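Local coordinates for conserved hypothetical protein (Corynebacterium diphtheriae NCTC 13129, PDB 2GS5), which is of unknown function but belongs to the YqgE/AlgH (UPF0301) family of conserved bacterial proteins, at residues N13-A24 with I150-A160; G90-V98 with P127-F135. All blocks are in the same frame, centred on the assembly; numbering follows the deposited sequence.

Overall arrangement
Both interactions are antiparallel strand pairings within one mixed sheet, on opposite sides of the centre of this single chain; their centres lie about 23 Å apart and their nearest atoms about 8 Å. Interaction 1 pairs the first strand of the chain, 19-23, with the last, 155-159. Interaction 2 falls within the 125 residues between those segments and pairs strand 87-94 with the broken strand 129-141. That long strand also pairs with strand 47-51, from which the sheet continues through strand 36-42 to strand 19-23. The chain then runs from strand 129-141 through helix 145-151 into strand 155-159, linking the two contacts.

Interaction 1 of 2, residues N13-A24 with I150-A160; sequences NEPAPGMVLVAA and IENGDWFVAPA
An antiparallel ladder joins strand 19-23, the first of the chain, to strand 155-159, the last. Val20 and Ala158 form one hydrogen-bonded pair, Val20 N to Ala158 O at 2.7 Å and nearly straight, and Val22 and Phe156 form the next. Ala160 N to Gly18 O and Ala24 N to Asp154 O continue the ladder past both strand ends. Water 2 spans the carbonyls of Gly18 and Ala160, and water 1 links Asn13 N to Val157 O.

Leu21, Ala23, Trp155 and Val157 share the face toward helix 145-151. Leu21 lies beside Val157, CD2 to CG2 at 3.8 Å, while its CB meets Trp155 CE3 at 3.7 Å. The benzo side of the indole reaches Ala23, CZ3 to CB at 3.9 Å; its NE1 is held by Glu149. Pro15 CG and Ile150 CD1 meet tip to tip at a tight 3.5 Å. On the other face Val20 places CG1 anti to its carbonyl carbon (chi1 -74°), against Ala160 CB at 3.6 Å, and Val22 packs on helix 173-179.

Gly153, at positive phi, ends helix 145-151, whose Leu146 meets Leu21 and Trp155, in a Schellman motif. The helix completes a beta-alpha-beta crossover between parallel strands 129-141 and 155-159.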
ATOM      1  N   ASN A  13       5.912  12.635  -9.048  1.00 18.61           N
ATOM      2  CA  ASN A  13       6.316  11.249  -9.236  1.00 17.99           C
ATOM      3  C   ASN A  13       5.227  10.545 -10.035  1.00 17.49           C
ATOM      4  O   ASN A  13       4.040  10.728  -9.775  1.00 16.85           O
ATOM      5  CB  ASN A  13       6.496  10.538  -7.895  1.00 18.01           C
ATOM      6  CG  ASN A  13       7.545  11.189  -7.006  1.00 19.47           C
ATOM      7  OD1 ASN A  13       7.331  11.376  -5.802  1.00 19.31           O
ATOM      8  ND2 ASN A  13       8.686  11.536  -7.595  1.00 20.88           N
ATOM      9  N   GLU A  14       5.619   9.732 -11.009  1.00 16.85           N
ATOM     10  CA  GLU A  14       4.633   9.034 -11.831  1.00 16.88           C
ATOM     11  C   GLU A  14       4.118   7.784 -11.125  1.00 15.68           C
ATOM     12  O   GLU A  14       4.895   7.051 -10.526  1.00 15.18           O
ATOM     13  CB  GLU A  14       5.221   8.671 -13.189  1.00 17.50           C
ATOM     14  CG  GLU A  14       5.288   9.854 -14.136  1.00 20.16           C
ATOM     15  CD  GLU A  14       3.915  10.431 -14.436  1.00 24.07           C
ATOM     16  OE1 GLU A  14       3.045   9.673 -14.936  1.00 26.82           O
ATOM     17  OE2 GLU A  14       3.705  11.636 -14.162  1.00 27.88           O
ATOM     18  N   PRO A  15       2.799   7.554 -11.184  1.00 14.74           N
ATOM     19  CA  PRO A  15       2.270   6.313 -10.629  1.00 14.24           C
ATOM     20  C   PRO A  15       2.915   5.089 -11.249  1.00 13.74           C
ATOM     21  O   PRO A  15       3.128   5.040 -12.460  1.00 13.89           O
ATOM     22  CB  PRO A  15       0.789   6.363 -10.998  1.00 14.93           C
ATOM     23  CG  PRO A  15       0.494   7.791 -11.186  1.00 16.04           C
ATOM     24  CD  PRO A  15       1.724   8.397 -11.736  1.00 14.85           C
ATOM     25  N   ALA A  16       3.198   4.109 -10.406  1.00 12.71           N
ATOM     26  CA  ALA A  16       3.808   2.858 -10.827  1.00 12.69           C
ATOM     27  C   ALA A  16       3.698   1.891  -9.653  1.00 12.61           C
ATOM     28  O   ALA A  16       3.510   2.312  -8.508  1.00 11.86           O
ATOM     29  CB  ALA A  16       5.269   3.080 -11.201  1.00 13.10           C
ATOM     30  N   PRO A  17       3.823   0.583  -9.919  1.00 12.57           N
ATOM     31  CA  PRO A  17       3.819  -0.334  -8.796  1.00 12.79           C
ATOM     32  C   PRO A  17       4.889   0.039  -7.780  1.00 12.29           C
ATOM     33  O   PRO A  17       6.009   0.409  -8.166  1.00 12.87           O
ATOM     34  CB  PRO A  17       4.118  -1.689  -9.445  1.00 12.74           C
ATOM     35  CG  PRO A  17       3.628  -1.537 -10.849  1.00 13.40           C
ATOM     36  CD  PRO A  17       3.979  -0.120 -11.205  1.00 12.71           C
ATOM     37  N   GLY A  18       4.532  -0.019  -6.501  1.00 12.51           N
ATOM     38  CA  GLY A  18       5.474   0.315  -5.443  1.00 11.89           C
ATOM     39  C   GLY A  18       5.405   1.767  -4.993  1.00 12.08           C
ATOM     40  O   GLY A  18       6.035   2.128  -4.001  1.00 13.89           O
HETATM   41  N   MSE A  19       4.660   2.597  -5.721  1.00 11.73           N
HETATM   42  CA  MSE A  19       4.314   3.940  -5.263  1.00 11.98           C
HETATM   43  C   MSE A  19       3.083   3.870  -4.406  1.00 11.50           C
HETATM   44  O   MSE A  19       2.269   2.975  -4.574  1.00 11.60           O
HETATM   45  CB  MSE A  19       4.013   4.867  -6.442  1.00 13.26           C
HETATM   46  CG  MSE A  19       5.193   5.106  -7.351  1.00 15.59           C
HETATM   47 SE   MSE A  19       6.612   6.183  -6.522  1.00 27.56          SE
HETATM   48  CE  MSE A  19       5.728   7.896  -6.430  1.00 28.85           C
ATOM     49  N   VAL A  20       2.959   4.824  -3.490  1.00 11.76           N
ATOM     50  CA  VAL A  20       1.715   5.035  -2.753  1.00 11.93           C
ATOM     51  C   VAL A  20       1.026   6.312  -3.219  1.00 11.26           C
ATOM     52  O   VAL A  20       1.671   7.281  -3.608  1.00 11.44           O
ATOM     53  CB  VAL A  20       1.908   5.090  -1.229  1.00 12.21           C
ATOM     54  CG1 VAL A  20       2.179   3.684  -0.691  1.00 12.52           C
ATOM     55  CG2 VAL A  20       3.028   6.032  -0.839  1.00 11.83           C
ATOM     56  N   LEU A  21      -0.300   6.256  -3.208  1.00 11.28           N
ATOM     57  CA  LEU A  21      -1.171   7.386  -3.453  1.00 11.44           C
ATOM     58  C   LEU A  21      -1.609   7.881  -2.089  1.00 11.58           C
ATOM     59  O   LEU A  21      -2.309   7.168  -1.362  1.00 11.39           O
ATOM     60  CB  LEU A  21      -2.390   6.964  -4.263  1.00 11.87           C
ATOM     61  CG  LEU A  21      -2.108   6.326  -5.622  1.00 12.51           C
ATOM     62  CD1 LEU A  21      -3.369   5.717  -6.246  1.00 13.43           C
ATOM     63  CD2 LEU A  21      -1.469   7.352  -6.543  1.00 13.22           C
ATOM     64  N   VAL A  22      -1.189   9.095  -1.738  1.00 11.57           N
ATOM     65  CA  VAL A  22      -1.481   9.650  -0.422  1.00 11.56           C
ATOM     66  C   VAL A  22      -2.693  10.557  -0.549  1.00 11.02           C
ATOM     67  O   VAL A  22      -2.663  11.517  -1.312  1.00 10.91           O
ATOM     68  CB  VAL A  22      -0.295  10.457   0.112  1.00 11.79           C
ATOM     69  CG1 VAL A  22      -0.597  10.971   1.516  1.00 12.47           C
ATOM     70  CG2 VAL A  22       0.984   9.616   0.077  1.00 12.78           C
ATOM     71  N   ALA A  23      -3.766  10.243   0.178  1.00 10.94           N
ATOM     72  CA  ALA A  23      -5.007  11.025   0.090  1.00 11.34           C
ATOM     73  C   ALA A  23      -4.792  12.493   0.485  1.00 11.56           C
ATOM     74  O   ALA A  23      -4.134  12.797   1.489  1.00 11.14           O
ATOM     75  CB  ALA A  23      -6.102  10.415   0.959  1.00 11.30           C
ATOM     76  N   ALA A  24      -5.347  13.408  -0.296  1.00 11.83           N
ATOM     77  CA  ALA A  24      -5.390  14.816   0.088  1.00 12.34           C
ATOM     78  C   ALA A  24      -6.079  14.950   1.440  1.00 12.57           C
ATOM     79  O   ALA A  24      -7.043  14.245   1.709  1.00 11.68           O
ATOM     80  CB  ALA A  24      -6.140  15.623  -0.965  1.00 12.76           C
ATOM     81  N   ILE A 150      -5.137  12.756  -9.916  1.00 14.26           N
ATOM     82  CA  ILE A 150      -3.890  13.405  -9.515  1.00 14.72           C
ATOM     83  C   ILE A 150      -3.885  14.875  -9.965  1.00 15.40           C
ATOM     84  O   ILE A 150      -3.585  15.767  -9.169  1.00 15.45           O
ATOM     85  CB  ILE A 150      -2.653  12.642 -10.045  1.00 14.75           C
ATOM     86  CG1 ILE A 150      -2.512  11.298  -9.324  1.00 14.46           C
ATOM     87  CG2 ILE A 150      -1.365  13.481  -9.870  1.00 14.78           C
ATOM     88  CD1 ILE A 150      -1.586  10.335 -10.020  1.00 13.83           C
ATOM     89  N   GLU A 151      -4.283  15.117 -11.210  1.00 16.31           N
ATOM     90  CA  GLU A 151      -4.387  16.485 -11.740  1.00 17.27           C
ATOM     91  C   GLU A 151      -5.361  17.339 -10.932  1.00 17.23           C
ATOM     92  O   GLU A 151      -5.154  18.549 -10.770  1.00 17.55           O
ATOM     93  CB  GLU A 151      -4.809  16.452 -13.210  1.00 17.79           C
ATOM     94  CG  GLU A 151      -3.718  15.923 -14.130  1.00 20.37           C
ATOM     95  CD  GLU A 151      -4.220  15.472 -15.489  1.00 21.40           C
ATOM     96  OE1 GLU A 151      -5.394  15.753 -15.838  1.00 27.38           O
ATOM     97  OE2 GLU A 151      -3.426  14.833 -16.222  1.00 27.28           O
ATOM     98  N   ASN A 152      -6.407  16.710 -10.409  1.00 16.68           N
ATOM     99  CA  ASN A 152      -7.389  17.404  -9.574  1.00 16.45           C
ATOM    100  C   ASN A 152      -6.895  17.694  -8.147  1.00 15.92           C
ATOM    101  O   ASN A 152      -7.554  18.416  -7.395  1.00 16.33           O
ATOM    102  CB  ASN A 152      -8.682  16.592  -9.515  1.00 16.86           C
ATOM    103  CG  ASN A 152      -9.846  17.386  -8.957  1.00 18.45           C
ATOM    104  OD1 ASN A 152     -10.207  18.434  -9.497  1.00 22.67           O
ATOM    105  ND2 ASN A 152     -10.438  16.895  -7.871  1.00 19.27           N
ATOM    106  N   GLY A 153      -5.747  17.132  -7.778  1.00 14.90           N
ATOM    107  CA  GLY A 153      -5.170  17.313  -6.446  1.00 14.56           C
ATOM    108  C   GLY A 153      -5.580  16.282  -5.400  1.00 13.84           C
ATOM    109  O   GLY A 153      -5.287  16.469  -4.218  1.00 13.75           O
ATOM    110  N   ASP A 154      -6.218  15.189  -5.828  1.00 13.45           N
ATOM    111  CA  ASP A 154      -6.753  14.163  -4.902  1.00 13.21           C
ATOM    112  C   ASP A 154      -5.686  13.339  -4.198  1.00 12.34           C
ATOM    113  O   ASP A 154      -5.897  12.865  -3.069  1.00 11.70           O
ATOM    114  CB  ASP A 154      -7.654  13.161  -5.639  1.00 13.05           C
ATOM    115  CG  ASP A 154      -8.962  13.757  -6.112  1.00 13.97           C
ATOM    116  OD1 ASP A 154      -9.209  14.977  -5.905  1.00 16.32           O
ATOM    117  OD2 ASP A 154      -9.737  12.988  -6.720  1.00 13.80           O
ATOM    118  N   TRP A 155      -4.563  13.142  -4.880  1.00 11.85           N
ATOM    119  CA  TRP A 155      -3.520  12.240  -4.419  1.00 11.07           C
ATOM    120  C   TRP A 155      -2.154  12.859  -4.612  1.00 11.38           C
ATOM    121  O   TRP A 155      -1.950  13.616  -5.557  1.00 12.30           O
ATOM    122  CB  TRP A 155      -3.521  10.955  -5.239  1.00 11.15           C
ATOM    123  CG  TRP A 155      -4.835  10.289  -5.363  1.00 10.72           C
ATOM    124  CD1 TRP A 155      -5.645  10.295  -6.450  1.00 10.92           C
ATOM    125  CD2 TRP A 155      -5.497   9.505  -4.371  1.00 10.40           C
ATOM    126  NE1 TRP A 155      -6.771   9.565  -6.205  1.00 11.13           N
ATOM    127  CE2 TRP A 155      -6.708   9.072  -4.929  1.00 10.54           C
ATOM    128  CE3 TRP A 155      -5.180   9.123  -3.063  1.00 10.80           C
ATOM    129  CZ2 TRP A 155      -7.613   8.284  -4.223  1.00 10.69           C
ATOM    130  CZ3 TRP A 155      -6.084   8.331  -2.366  1.00 11.18           C
ATOM    131  CH2 TRP A 155      -7.280   7.922  -2.947  1.00 10.95           C
ATOM    132  N   PHE A 156      -1.232  12.517  -3.718  1.00 10.50           N
ATOM    133  CA  PHE A 156       0.183  12.796  -3.902  1.00 10.91           C
ATOM    134  C   PHE A 156       0.887  11.452  -4.058  1.00 10.49           C
ATOM    135  O   PHE A 156       0.735  10.560  -3.225  1.00 10.94           O
ATOM    136  CB  PHE A 156       0.750  13.582  -2.716  1.00 10.73           C
ATOM    137  CG  PHE A 156       2.192  13.978  -2.882  1.00 11.26           C
ATOM    138  CD1 PHE A 156       2.539  15.143  -3.542  1.00 12.15           C
ATOM    139  CD2 PHE A 156       3.203  13.174  -2.377  1.00 11.95           C
ATOM    140  CE1 PHE A 156       3.873  15.514  -3.687  1.00 12.03           C
ATOM    141  CE2 PHE A 156       4.519  13.531  -2.526  1.00 11.80           C
ATOM    142  CZ  PHE A 156       4.864  14.687  -3.177  1.00 12.57           C
ATOM    143  N   VAL A 157       1.637  11.316  -5.144  1.00 10.57           N
ATOM    144  CA  VAL A 157       2.324  10.071  -5.468  1.00 10.52           C
ATOM    145  C   VAL A 157       3.704  10.090  -4.839  1.00 10.79           C
ATOM    146  O   VAL A 157       4.477  11.016  -5.082  1.00 10.97           O
ATOM    147  CB  VAL A 157       2.426   9.884  -6.979  1.00 10.30           C
ATOM    148  CG1 VAL A 157       3.093   8.558  -7.341  1.00 12.28           C
ATOM    149  CG2 VAL A 157       1.059   9.951  -7.578  1.00 11.16           C
ATOM    150  N   ALA A 158       3.997   9.089  -4.014  1.00 11.11           N
ATOM    151  CA  ALA A 158       5.280   9.004  -3.301  1.00 11.45           C
ATOM    152  C   ALA A 158       5.786   7.574  -3.258  1.00 12.47           C
ATOM    153  O   ALA A 158       5.003   6.635  -3.306  1.00 12.13           O
ATOM    154  CB  ALA A 158       5.129   9.518  -1.877  1.00 12.13           C
ATOM    155  N   PRO A 159       7.111   7.404  -3.181  1.00 12.97           N
ATOM    156  CA  PRO A 159       7.603   6.036  -3.007  1.00 13.59           C
ATOM    157  C   PRO A 159       7.165   5.415  -1.678  1.00 13.67           C
ATOM    158  O   PRO A 159       7.200   6.073  -0.640  1.00 13.42           O
ATOM    159  CB  PRO A 159       9.123   6.174  -3.077  1.00 14.21           C
ATOM    160  CG  PRO A 159       9.414   7.618  -3.000  1.00 14.26           C
ATOM    161  CD  PRO A 159       8.188   8.397  -3.285  1.00 13.57           C
ATOM    162  N   ALA A 160       6.722   4.159  -1.732  1.00 14.21           N
ATOM    163  CA  ALA A 160       6.413   3.396  -0.527  1.00 14.16           C
ATOM    164  C   ALA A 160       7.709   2.885   0.085  1.00 14.88           C
ATOM    165  O   ALA A 160       8.685   2.647  -0.639  1.00 15.41           O
ATOM    166  CB  ALA A 160       5.485   2.224  -0.853  1.00 14.43           C
TER
HETATM  167  O   HOH W   1       4.465  13.294  -6.622  1.00 16.47           O
HETATM  168  O   HOH W   2       8.733   2.148  -3.443  1.00 28.67           O

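Interaction 2 of 2, residues G90-V98 with P127-F135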
ATOM      1  N   GLY A  90      -1.568 -10.517  -0.547  1.00 14.59           N
ATOM      2  CA  GLY A  90      -0.416 -10.439   0.370  1.00 14.63           C
ATOM      3  C   GLY A  90       0.647  -9.521  -0.205  1.00 14.30           C
ATOM      4  O   GLY A  90       1.038  -9.681  -1.365  1.00 13.64           O
ATOM      5  N   VAL A  91       1.106  -8.567   0.601  1.00 13.66           N
ATOM      6  CA  VAL A  91       2.239  -7.728   0.245  1.00 13.75           C
ATOM      7  C   VAL A  91       3.376  -8.033   1.222  1.00 13.91           C
ATOM      8  O   VAL A  91       3.193  -7.962   2.440  1.00 14.13           O
ATOM      9  CB  VAL A  91       1.894  -6.230   0.291  1.00 13.76           C
ATOM     10  CG1 VAL A  91       3.096  -5.407  -0.143  1.00 14.03           C
ATOM     11  CG2 VAL A  91       0.712  -5.920  -0.632  1.00 14.15           C
ATOM     12  N   GLY A  92       4.540  -8.382   0.688  1.00 13.79           N
ATOM     13  CA  GLY A  92       5.700  -8.705   1.497  1.00 13.65           C
ATOM     14  C   GLY A  92       6.849  -7.746   1.289  1.00 13.35           C
ATOM     15  O   GLY A  92       6.869  -6.958   0.340  1.00 13.71           O
ATOM     16  N   VAL A  93       7.804  -7.833   2.208  1.00 13.23           N
ATOM     17  CA  VAL A  93       9.095  -7.180   2.110  1.00 12.75           C
ATOM     18  C   VAL A  93      10.128  -8.301   1.967  1.00 12.50           C
ATOM     19  O   VAL A  93      10.207  -9.178   2.824  1.00 12.57           O
ATOM     20  CB  VAL A  93       9.385  -6.335   3.370  1.00 12.68           C
ATOM     21  CG1 VAL A  93      10.780  -5.689   3.309  1.00 14.15           C
ATOM     22  CG2 VAL A  93       8.265  -5.286   3.596  1.00 13.65           C
ATOM     23  N   THR A  94      10.878  -8.315   0.868  1.00 12.26           N
ATOM     24  CA  THR A  94      11.831  -9.405   0.641  1.00 12.09           C
ATOM     25  C   THR A  94      12.947  -9.392   1.684  1.00 11.25           C
ATOM     26  O   THR A  94      13.400  -8.331   2.118  1.00 11.31           O
ATOM     27  CB  THR A  94      12.463  -9.355  -0.770  1.00 12.44           C
ATOM     28  OG1 THR A  94      13.158  -8.121  -0.943  1.00 13.78           O
ATOM     29  CG2 THR A  94      11.400  -9.502  -1.863  1.00 14.17           C
ATOM     30  N   ALA A  95      13.361 -10.592   2.077  1.00 10.62           N
ATOM     31  CA  ALA A  95      14.463 -10.783   2.999  1.00 10.06           C
ATOM     32  C   ALA A  95      15.798 -10.569   2.311  1.00  9.60           C
ATOM     33  O   ALA A  95      15.905 -10.581   1.085  1.00  9.35           O
ATOM     34  CB  ALA A  95      14.408 -12.194   3.591  1.00 10.36           C
ATOM     35  N   GLN A  96      16.847 -10.437   3.109  1.00  8.91           N
ATOM     36  CA  GLN A  96      18.186 -10.365   2.552  1.00  8.53           C
ATOM     37  C   GLN A  96      18.408 -11.582   1.656  1.00  8.49           C
ATOM     38  O   GLN A  96      18.001 -12.702   1.991  1.00  8.93           O
ATOM     39  CB  GLN A  96      19.257 -10.342   3.642  1.00  8.77           C
ATOM     40  CG  GLN A  96      19.127  -9.210   4.662  1.00  9.18           C
ATOM     41  CD  GLN A  96      19.285  -7.806   4.081  1.00 11.69           C
ATOM     42  OE1 GLN A  96      20.113  -7.557   3.197  1.00 11.52           O
ATOM     43  NE2 GLN A  96      18.516  -6.875   4.610  1.00 10.57           N
ATOM     44  N   GLY A  97      19.007 -11.348   0.495  1.00  8.28           N
ATOM     45  CA  GLY A  97      19.365 -12.417  -0.430  1.00  8.77           C
ATOM     46  C   GLY A  97      18.387 -12.675  -1.561  1.00  8.92           C
ATOM     47  O   GLY A  97      18.747 -13.310  -2.557  1.00  8.95           O
ATOM     48  N   VAL A  98      17.164 -12.175  -1.425  1.00  9.40           N
ATOM     49  CA  VAL A  98      16.079 -12.530  -2.331  1.00 10.30           C
ATOM     50  C   VAL A  98      15.989 -11.578  -3.517  1.00 11.50           C
ATOM     51  O   VAL A  98      16.028 -10.353  -3.352  1.00 11.96           O
ATOM     52  CB  VAL A  98      14.741 -12.536  -1.587  1.00 10.14           C
ATOM     53  CG1 VAL A  98      13.591 -12.814  -2.540  1.00 11.02           C
ATOM     54  CG2 VAL A  98      14.773 -13.561  -0.473  1.00 11.32           C
ATOM     55  N   PRO A 127      11.197 -17.859   4.838  1.00 12.13           N
ATOM     56  CA  PRO A 127      12.595 -17.382   4.819  1.00 12.21           C
ATOM     57  C   PRO A 127      12.888 -16.264   3.821  1.00 11.56           C
ATOM     58  O   PRO A 127      13.924 -15.599   3.923  1.00 10.89           O
ATOM     59  CB  PRO A 127      13.393 -18.636   4.436  1.00 12.33           C
ATOM     60  CG  PRO A 127      12.448 -19.543   3.801  1.00 12.99           C
ATOM     61  CD  PRO A 127      11.103 -19.269   4.414  1.00 12.38           C
ATOM     62  N   LEU A 128      11.980 -16.061   2.867  1.00 11.30           N
ATOM     63  CA  LEU A 128      12.201 -15.129   1.761  1.00 11.85           C
ATOM     64  C   LEU A 128      11.629 -13.743   2.007  1.00 11.47           C
ATOM     65  O   LEU A 128      11.857 -12.840   1.194  1.00 10.91           O
ATOM     66  CB  LEU A 128      11.601 -15.680   0.470  1.00 12.22           C
ATOM     67  CG  LEU A 128      12.009 -17.102   0.095  1.00 12.31           C
ATOM     68  CD1 LEU A 128      11.373 -17.532  -1.240  1.00 13.06           C
ATOM     69  CD2 LEU A 128      13.529 -17.269   0.025  1.00 12.57           C
ATOM     70  N   VAL A 129      10.891 -13.571   3.106  1.00 11.22           N
ATOM     71  CA  VAL A 129      10.357 -12.255   3.474  1.00 11.71           C
ATOM     72  C   VAL A 129      10.733 -11.874   4.901  1.00 12.04           C
ATOM     73  O   VAL A 129      10.847 -12.738   5.768  1.00 11.53           O
ATOM     74  CB  VAL A 129       8.816 -12.186   3.308  1.00 11.82           C
ATOM     75  CG1 VAL A 129       8.420 -12.348   1.812  1.00 11.82           C
ATOM     76  CG2 VAL A 129       8.136 -13.221   4.196  1.00 13.36           C
ATOM     77  N   SER A 130      10.941 -10.580   5.133  1.00 12.07           N
ATOM     78  CA  SER A 130      11.188 -10.065   6.481  1.00 12.93           C
ATOM     79  C   SER A 130       9.902  -9.585   7.118  1.00 13.24           C
ATOM     80  O   SER A 130       9.838  -9.377   8.329  1.00 14.25           O
ATOM     81  CB  SER A 130      12.207  -8.926   6.470  1.00 13.26           C
ATOM     82  OG  SER A 130      11.792  -7.863   5.626  1.00 14.73           O
ATOM     83  N   GLY A 131       8.878  -9.393   6.292  1.00 13.44           N
ATOM     84  CA  GLY A 131       7.572  -8.963   6.768  1.00 13.32           C
ATOM     85  C   GLY A 131       6.522  -9.185   5.709  1.00 13.11           C
ATOM     86  O   GLY A 131       6.847  -9.368   4.542  1.00 12.63           O
HETATM   87  N   MSE A 132       5.261  -9.202   6.127  1.00 14.29           N
HETATM   88  CA  MSE A 132       4.148  -9.396   5.204  1.00 15.80           C
HETATM   89  C   MSE A 132       2.847  -8.926   5.850  1.00 14.10           C
HETATM   90  O   MSE A 132       2.669  -9.037   7.058  1.00 13.72           O
HETATM   91  CB  MSE A 132       4.042 -10.871   4.819  1.00 16.43           C
HETATM   92  CG  MSE A 132       3.065 -11.166   3.717  1.00 16.82           C
HETATM   93 SE   MSE A 132       3.026 -13.083   3.423  1.00 27.12          SE
HETATM   94  CE  MSE A 132       1.607 -13.472   4.712  1.00 25.16           C
ATOM     95  N   ARG A 133       1.935  -8.420   5.028  1.00 13.12           N
ATOM     96  CA  ARG A 133       0.631  -7.968   5.496  1.00 12.79           C
ATOM     97  C   ARG A 133      -0.420  -8.406   4.491  1.00 12.40           C
ATOM     98  O   ARG A 133      -0.150  -8.446   3.288  1.00 12.10           O
ATOM     99  CB  ARG A 133       0.635  -6.444   5.641  1.00 12.68           C
ATOM    100  CG  ARG A 133      -0.640  -5.852   6.238  1.00 12.82           C
ATOM    101  CD  ARG A 133      -0.347  -4.608   7.056  1.00 13.06           C
ATOM    102  NE  ARG A 133       0.312  -4.960   8.311  1.00 13.41           N
ATOM    103  CZ  ARG A 133       0.886  -4.090   9.137  1.00 13.63           C
ATOM    104  NH1 ARG A 133       0.909  -2.802   8.841  1.00 14.58           N
ATOM    105  NH2 ARG A 133       1.458  -4.533  10.257  1.00 14.00           N
ATOM    106  N   LEU A 134      -1.599  -8.743   4.999  1.00 11.67           N
ATOM    107  CA  LEU A 134      -2.702  -9.241   4.169  1.00 12.11           C
ATOM    108  C   LEU A 134      -3.810  -8.206   4.085  1.00 11.40           C
ATOM    109  O   LEU A 134      -4.187  -7.604   5.087  1.00 11.69           O
ATOM    110  CB  LEU A 134      -3.252 -10.548   4.737  1.00 12.34           C
ATOM    111  CG  LEU A 134      -2.268 -11.715   4.675  1.00 13.73           C
ATOM    112  CD1 LEU A 134      -2.789 -12.912   5.439  1.00 15.58           C
ATOM    113  CD2 LEU A 134      -1.993 -12.116   3.234  1.00 16.11           C
ATOM    114  N   PHE A 135      -4.338  -8.028   2.879  1.00 12.03           N
ATOM    115  CA  PHE A 135      -5.340  -7.005   2.603  1.00 12.25           C
ATOM    116  C   PHE A 135      -6.585  -7.599   1.991  1.00 12.33           C
ATOM    117  O   PHE A 135      -6.507  -8.315   0.999  1.00 12.90           O
ATOM    118  CB  PHE A 135      -4.772  -5.954   1.657  1.00 12.70           C
ATOM    119  CG  PHE A 135      -3.534  -5.309   2.184  1.00 12.36           C
ATOM    120  CD1 PHE A 135      -3.595  -4.133   2.918  1.00 13.68           C
ATOM    121  CD2 PHE A 135      -2.293  -5.919   1.997  1.00 14.03           C
ATOM    122  CE1 PHE A 135      -2.456  -3.559   3.448  1.00 13.50           C
ATOM    123  CE2 PHE A 135      -1.147  -5.338   2.508  1.00 12.92           C
ATOM    124  CZ  PHE A 135      -1.224  -4.165   3.236  1.00 13.55           C
TER
HETATM  125  O   HOH W   3      14.093  -7.190   4.513  1.00 22.16           O
HETATM  126  O   HOH W   4      16.474 -15.077   2.611  1.00 14.27           O
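Val91 and Phe135 meet at one end of this antiparallel pairing, the valine's CG2 coming obliquely to the ring at CE2, 3.7 Å away. With CG1 anti to the backbone N (chi1 -178°), Val91 leaves CG2 as the branch that faces the ring. Leu134 folds CD2 over Gly90, 3.7 Å from its CA, and Met132 lays CG along the carbonyl of Val91 before its chain bends at SE. Arg133 leads away from the pairing, its NH2 bonded to Ala167 O.

Backbone bonds link Val91 with Arg133 in both directions, and Val93 N to Gly131 O. A beta bulge then shifts the register: Val93 O takes Ser130 N at 2.8 Å, and Ala95 N reaches Leu128 O at 2.8 Å from well above the carbonyl plane. Ser130 holds OG between its backbone N and carbonyl carbon (chi1 57°), 3.3 Å from Val93 CG1, where water 3 joins it to Thr94 O, weakly bonded also to Arg112. Val98 CG2 rests on Leu128 CB at 3.9 Å, and water 4 bridges Gln96 O and Pro127 O.

The Val91 end is thus a regular ladder, while at the other the bulge, two water bridges and the Val98-Leu128 contact together hold the segments.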